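Local atomic coordinates of organic hydroperoxide resistance protein OHRB (Bacillus subtilis, PDB entry 2BJO), a protein that is involved in resistance to organic hydroperoxides as a stress-response member of the OsmC/Ohr family. Residues Thr5-His17 against Ser20-Pro32. The protein carries 3 engineered substitutions. Sequence-based numbering, arbitrary orientation.
Sequences TAKVTARGGRAGH and SDDGVLDFDIVMP
The imidazole of His17 is gripped at its edge by two carboxylates of 20-32. ND1 donates to Asp28 OD1 at 2.9 Å, almost straight at 175°, and NE2 donates to Asp26 OD2 at 2.6 Å. Both acceptors lie in the ring plane, yet they are used differently: OD1 of Asp28 is approached from above its carboxylate plane, OD2 of Asp26 nearly end-on to its C-O bond. With CG anti to the backbone N (chi1 -175°), the His17 ring is laid over the backbone of the facing strand, where Phe27 O sits against one face. Two donating nitrogens between two acids fix the ring's rotation and would probably favour a protonated, positively charged imidazole. Asp26 OD2 also bonds Thr19 OG1.

Each of the two non-hydrogen-bonded antiparallel pairs, Val8 with Ser20 and His17 with Asp28, is flanked by one backbone bond: Asp21 N donates to Lys7 O (2.9 Å), and Ile29 N to Gly16 O. One water bridges the segments near Arg14: it donates to Arg14 O, accepts from Arg14 NE and donates weakly to Val30 O.

Van der Waals contacts are lighter. The Met31 methyl CE rests 3.6 Å from Arg14 CB, and Ile29 CG2 abuts Arg14 O. Val8 CG2 touches Ser20 CB and lies 4.3 Å from Leu25 CD1.

Around the type I turn from Ser20 to Gly23, Ser20 OG accepts from Leu25 N and donates to Asp22 OD1; that oxygen also takes Val24 N, closing an Asx turn.

The contact belongs to a three-stranded antiparallel meander, 4-11, 17-20 and 26-28, whose first strand pairs with a strand of the second subunit. Such an intersubunit sheet is characteristic of the intertwined OsmC/Ohr dimer.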
loop_
_atom_site.group_PDB
_atom_site.type_symbol
_atom_site.label_atom_id
_atom_site.label_comp_id
_atom_site.label_asym_id
_atom_site.label_seq_id
_atom_site.Cartn_x
_atom_site.Cartn_y
_atom_site.Cartn_z
ATOM N N THR A 5 -11.455 7.217 -6.298
ATOM C CA THR A 5 -10.661 7.586 -5.137
ATOM C C THR A 5 -11.088 6.656 -4.016
ATOM O O THR A 5 -12.254 6.673 -3.662
ATOM C CB THR A 5 -10.944 9.047 -4.781
ATOM O OG1 THR A 5 -10.535 9.842 -5.897
ATOM C CG2 THR A 5 -10.228 9.581 -3.532
ATOM N N ALA A 6 -10.175 5.859 -3.468
ATOM C CA ALA A 6 -10.415 5.045 -2.287
ATOM C C ALA A 6 -10.039 5.860 -1.052
ATOM O O ALA A 6 -8.982 6.489 -1.019
ATOM C CB ALA A 6 -9.548 3.808 -2.366
ATOM N N LYS A 7 -10.883 5.882 -0.019
ATOM C CA LYS A 7 -10.636 6.594 1.232
ATOM C C LYS A 7 -10.559 5.681 2.452
ATOM O O LYS A 7 -11.415 4.829 2.663
ATOM C CB LYS A 7 -11.661 7.726 1.445
ATOM C CG LYS A 7 -11.747 8.660 0.230
ATOM C CD LYS A 7 -12.339 10.067 0.339
ATOM C CE LYS A 7 -13.851 10.215 0.256
ATOM N NZ LYS A 7 -14.382 11.565 -0.208
ATOM N N VAL A 8 -9.531 5.893 3.272
ATOM C CA VAL A 8 -9.340 5.128 4.515
ATOM C C VAL A 8 -8.848 6.132 5.552
ATOM O O VAL A 8 -7.979 6.932 5.246
ATOM C CB VAL A 8 -8.328 3.928 4.443
ATOM C CG1 VAL A 8 -8.211 3.214 5.798
ATOM C CG2 VAL A 8 -8.636 2.925 3.322
ATOM N N THR A 9 -9.396 6.064 6.755
ATOM C CA THR A 9 -9.072 6.934 7.875
ATOM C C THR A 9 -8.271 6.118 8.879
ATOM O O THR A 9 -8.654 5.015 9.259
ATOM C CB THR A 9 -10.334 7.588 8.504
ATOM O OG1 THR A 9 -10.924 8.480 7.552
ATOM C CG2 THR A 9 -9.992 8.414 9.745
ATOM N N ALA A 10 -7.130 6.637 9.317
ATOM C CA ALA A 10 -6.361 5.930 10.338
ATOM C C ALA A 10 -6.405 6.786 11.571
ATOM O O ALA A 10 -6.102 7.967 11.449
ATOM C CB ALA A 10 -4.922 5.713 9.894
ATOM N N ARG A 11 -6.784 6.224 12.711
ATOM C CA ARG A 11 -6.782 6.911 13.996
ATOM C C ARG A 11 -5.659 6.316 14.844
ATOM O O ARG A 11 -5.452 5.098 14.813
ATOM C CB ARG A 11 -8.117 6.753 14.740
ATOM C CG ARG A 11 -9.291 7.440 14.040
ATOM C CD ARG A 11 -10.669 6.993 14.566
ATOM N NE ARG A 11 -11.811 7.817 14.147
ATOM C CZ ARG A 11 -12.992 7.895 14.776
ATOM N NH1 ARG A 11 -13.283 7.229 15.899
ATOM N NH2 ARG A 11 -13.939 8.685 14.272
ATOM N N GLY A 12 -4.925 7.178 15.542
ATOM C CA GLY A 12 -4.010 6.799 16.619
ATOM C C GLY A 12 -2.652 6.145 16.492
ATOM O O GLY A 12 -2.233 5.459 17.436
ATOM N N GLY A 13 -1.986 6.321 15.353
ATOM C CA GLY A 13 -0.609 5.877 15.212
ATOM C C GLY A 13 -0.208 4.429 15.046
ATOM O O GLY A 13 -0.866 3.722 14.275
ATOM N N ARG A 14 0.863 4.002 15.726
ATOM C CA ARG A 14 1.351 2.634 15.527
ATOM C C ARG A 14 0.555 1.550 16.274
ATOM O O ARG A 14 0.709 0.356 16.010
ATOM C CB ARG A 14 2.889 2.511 15.633
ATOM C CG ARG A 14 3.668 2.727 14.297
ATOM C CD ARG A 14 3.221 2.076 12.939
ATOM N NE ARG A 14 3.576 0.686 12.602
ATOM C CZ ARG A 14 4.637 0.258 11.902
ATOM N NH1 ARG A 14 5.552 1.077 11.390
ATOM N NH2 ARG A 14 4.810 -1.049 11.683
ATOM N N ALA A 15 -0.286 1.963 17.211
ATOM C CA ALA A 15 -1.180 1.051 17.919
ATOM C C ALA A 15 -2.604 1.459 17.571
ATOM O O ALA A 15 -3.502 1.268 18.387
ATOM C CB ALA A 15 -0.934 1.089 19.420
ATOM N N GLY A 16 -2.840 1.999 16.380
ATOM C CA GLY A 16 -4.151 2.580 16.111
ATOM C C GLY A 16 -5.191 1.684 15.462
ATOM O O GLY A 16 -5.272 0.465 15.662
ATOM N N HIS A 17 -6.012 2.314 14.632
ATOM C CA HIS A 17 -7.031 1.547 13.923
ATOM C C HIS A 17 -7.331 2.212 12.574
ATOM O O HIS A 17 -7.288 3.441 12.462
ATOM C CB HIS A 17 -8.221 1.479 14.883
ATOM C CG HIS A 17 -9.356 0.629 14.409
ATOM N ND1 HIS A 17 -9.566 -0.651 14.879
ATOM C CD2 HIS A 17 -10.327 0.866 13.494
ATOM C CE1 HIS A 17 -10.630 -1.160 14.281
ATOM N NE2 HIS A 17 -11.106 -0.266 13.431
ATOM N N SER A 20 -11.941 1.818 6.452
ATOM C CA SER A 20 -12.190 2.373 5.121
ATOM C C SER A 20 -13.538 3.123 5.209
ATOM O O SER A 20 -14.380 2.863 6.077
ATOM C CB SER A 20 -12.102 1.313 4.027
ATOM O OG SER A 20 -13.097 0.311 4.181
ATOM N N ASP A 21 -13.703 4.094 4.311
ATOM C CA ASP A 21 -14.941 4.829 4.129
ATOM C C ASP A 21 -16.122 3.874 3.990
ATOM O O ASP A 21 -17.149 4.151 4.600
ATOM C CB ASP A 21 -14.864 5.788 2.928
ATOM C CG ASP A 21 -14.721 5.112 1.560
ATOM O OD1 ASP A 21 -14.349 3.916 1.418
ATOM O OD2 ASP A 21 -14.975 5.851 0.575
ATOM N N ASP A 22 -15.958 2.778 3.234
ATOM C CA ASP A 22 -17.029 1.791 2.997
ATOM C C ASP A 22 -17.123 0.652 4.019
ATOM O O ASP A 22 -17.968 -0.219 3.855
ATOM C CB ASP A 22 -16.917 1.206 1.576
ATOM C CG ASP A 22 -15.621 0.465 1.300
ATOM O OD1 ASP A 22 -14.784 0.217 2.197
ATOM O OD2 ASP A 22 -15.445 0.138 0.102
ATOM N N GLY A 23 -16.260 0.651 5.030
ATOM C CA GLY A 23 -16.202 -0.361 6.065
ATOM C C GLY A 23 -15.556 -1.686 5.681
ATOM O O GLY A 23 -15.406 -2.566 6.526
ATOM N N VAL A 24 -15.166 -1.868 4.424
ATOM C CA VAL A 24 -14.571 -3.112 3.924
ATOM C C VAL A 24 -13.306 -3.359 4.740
ATOM O O VAL A 24 -13.108 -4.493 5.186
ATOM C CB VAL A 24 -14.350 -3.099 2.395
ATOM C CG1 VAL A 24 -13.535 -4.309 1.965
ATOM C CG2 VAL A 24 -15.676 -3.043 1.638
ATOM N N LEU A 25 -12.492 -2.327 4.961
ATOM C CA LEU A 25 -11.301 -2.460 5.833
ATOM C C LEU A 25 -11.546 -1.954 7.258
ATOM O O LEU A 25 -11.931 -0.812 7.490
ATOM C CB LEU A 25 -10.083 -1.745 5.230
ATOM C CG LEU A 25 -9.689 -2.099 3.795
ATOM C CD1 LEU A 25 -8.426 -1.327 3.337
ATOM C CD2 LEU A 25 -9.493 -3.597 3.548
ATOM N N ASP A 26 -11.356 -2.791 8.268
ATOM C CA ASP A 26 -11.694 -2.346 9.628
ATOM C C ASP A 26 -10.752 -3.117 10.544
ATOM O O ASP A 26 -11.045 -4.242 10.886
ATOM C CB ASP A 26 -13.171 -2.586 9.923
ATOM C CG ASP A 26 -13.672 -1.856 11.156
ATOM O OD1 ASP A 26 -14.864 -2.037 11.450
ATOM O OD2 ASP A 26 -12.946 -1.098 11.834
ATOM N N PHE A 27 -9.616 -2.532 10.903
ATOM C CA PHE A 27 -8.592 -3.269 11.626
ATOM C C PHE A 27 -7.809 -2.393 12.571
ATOM O O PHE A 27 -7.560 -1.221 12.289
ATOM C CB PHE A 27 -7.482 -3.866 10.732
ATOM C CG PHE A 27 -7.968 -4.752 9.636
ATOM C CD1 PHE A 27 -8.259 -4.229 8.385
ATOM C CD2 PHE A 27 -8.133 -6.116 9.861
ATOM C CE1 PHE A 27 -8.713 -5.066 7.366
ATOM C CE2 PHE A 27 -8.591 -6.976 8.868
ATOM C CZ PHE A 27 -8.885 -6.437 7.618
ATOM N N ASP A 28 -7.403 -3.038 13.660
ATOM C CA ASP A 28 -6.327 -2.488 14.471
ATOM C C ASP A 28 -5.008 -2.545 13.706
ATOM O O ASP A 28 -4.828 -3.415 12.866
ATOM C CB ASP A 28 -6.125 -3.252 15.773
ATOM C CG ASP A 28 -7.345 -3.236 16.658
ATOM O OD1 ASP A 28 -7.925 -2.155 16.799
ATOM O OD2 ASP A 28 -7.715 -4.287 17.222
ATOM N N ILE A 29 -4.113 -1.627 14.057
ATOM C CA ILE A 29 -2.733 -1.565 13.621
ATOM C C ILE A 29 -1.983 -2.130 14.815
ATOM O O ILE A 29 -2.123 -1.621 15.933
ATOM C CB ILE A 29 -2.292 -0.137 13.252
ATOM C CG1 ILE A 29 -3.179 0.409 12.110
ATOM C CG2 ILE A 29 -0.816 -0.085 12.913
ATOM C CD1 ILE A 29 -3.083 -0.296 10.747
ATOM N N VAL A 30 -1.201 -3.172 14.552
ATOM C CA VAL A 30 -0.516 -3.881 15.626
ATOM C C VAL A 30 1.007 -3.795 15.546
ATOM O O VAL A 30 1.621 -3.642 14.501
ATOM C CB VAL A 30 -0.906 -5.406 15.722
ATOM C CG1 VAL A 30 -2.374 -5.568 16.135
ATOM C CG2 VAL A 30 -0.535 -6.226 14.450
ATOM N N MET A 31 1.608 -3.977 16.710
ATOM C CA MET A 31 3.045 -3.859 16.899
ATOM C C MET A 31 3.621 -5.267 16.835
ATOM O O MET A 31 2.840 -6.224 16.849
ATOM C CB MET A 31 3.341 -3.238 18.262
ATOM C CG MET A 31 2.264 -2.256 18.704
ATOM S SD MET A 31 2.986 -0.792 19.435
ATOM C CE MET A 31 3.664 -0.143 17.898
ATOM N N PRO A 32 4.957 -5.381 16.727
ATOM C CA PRO A 32 5.663 -6.663 16.750
ATOM C C PRO A 32 5.285 -7.643 17.877
ATOM O O PRO A 32 5.387 -8.831 17.630
ATOM C CB PRO A 32 7.130 -6.223 16.801
ATOM C CG PRO A 32 7.127 -4.985 15.969
ATOM C CD PRO A 32 5.901 -4.273 16.483
HETATM O O HOH W 1 -12.702 3.405 -0.278
HETATM O O HOH W 2 2.501 -0.824 14.540
#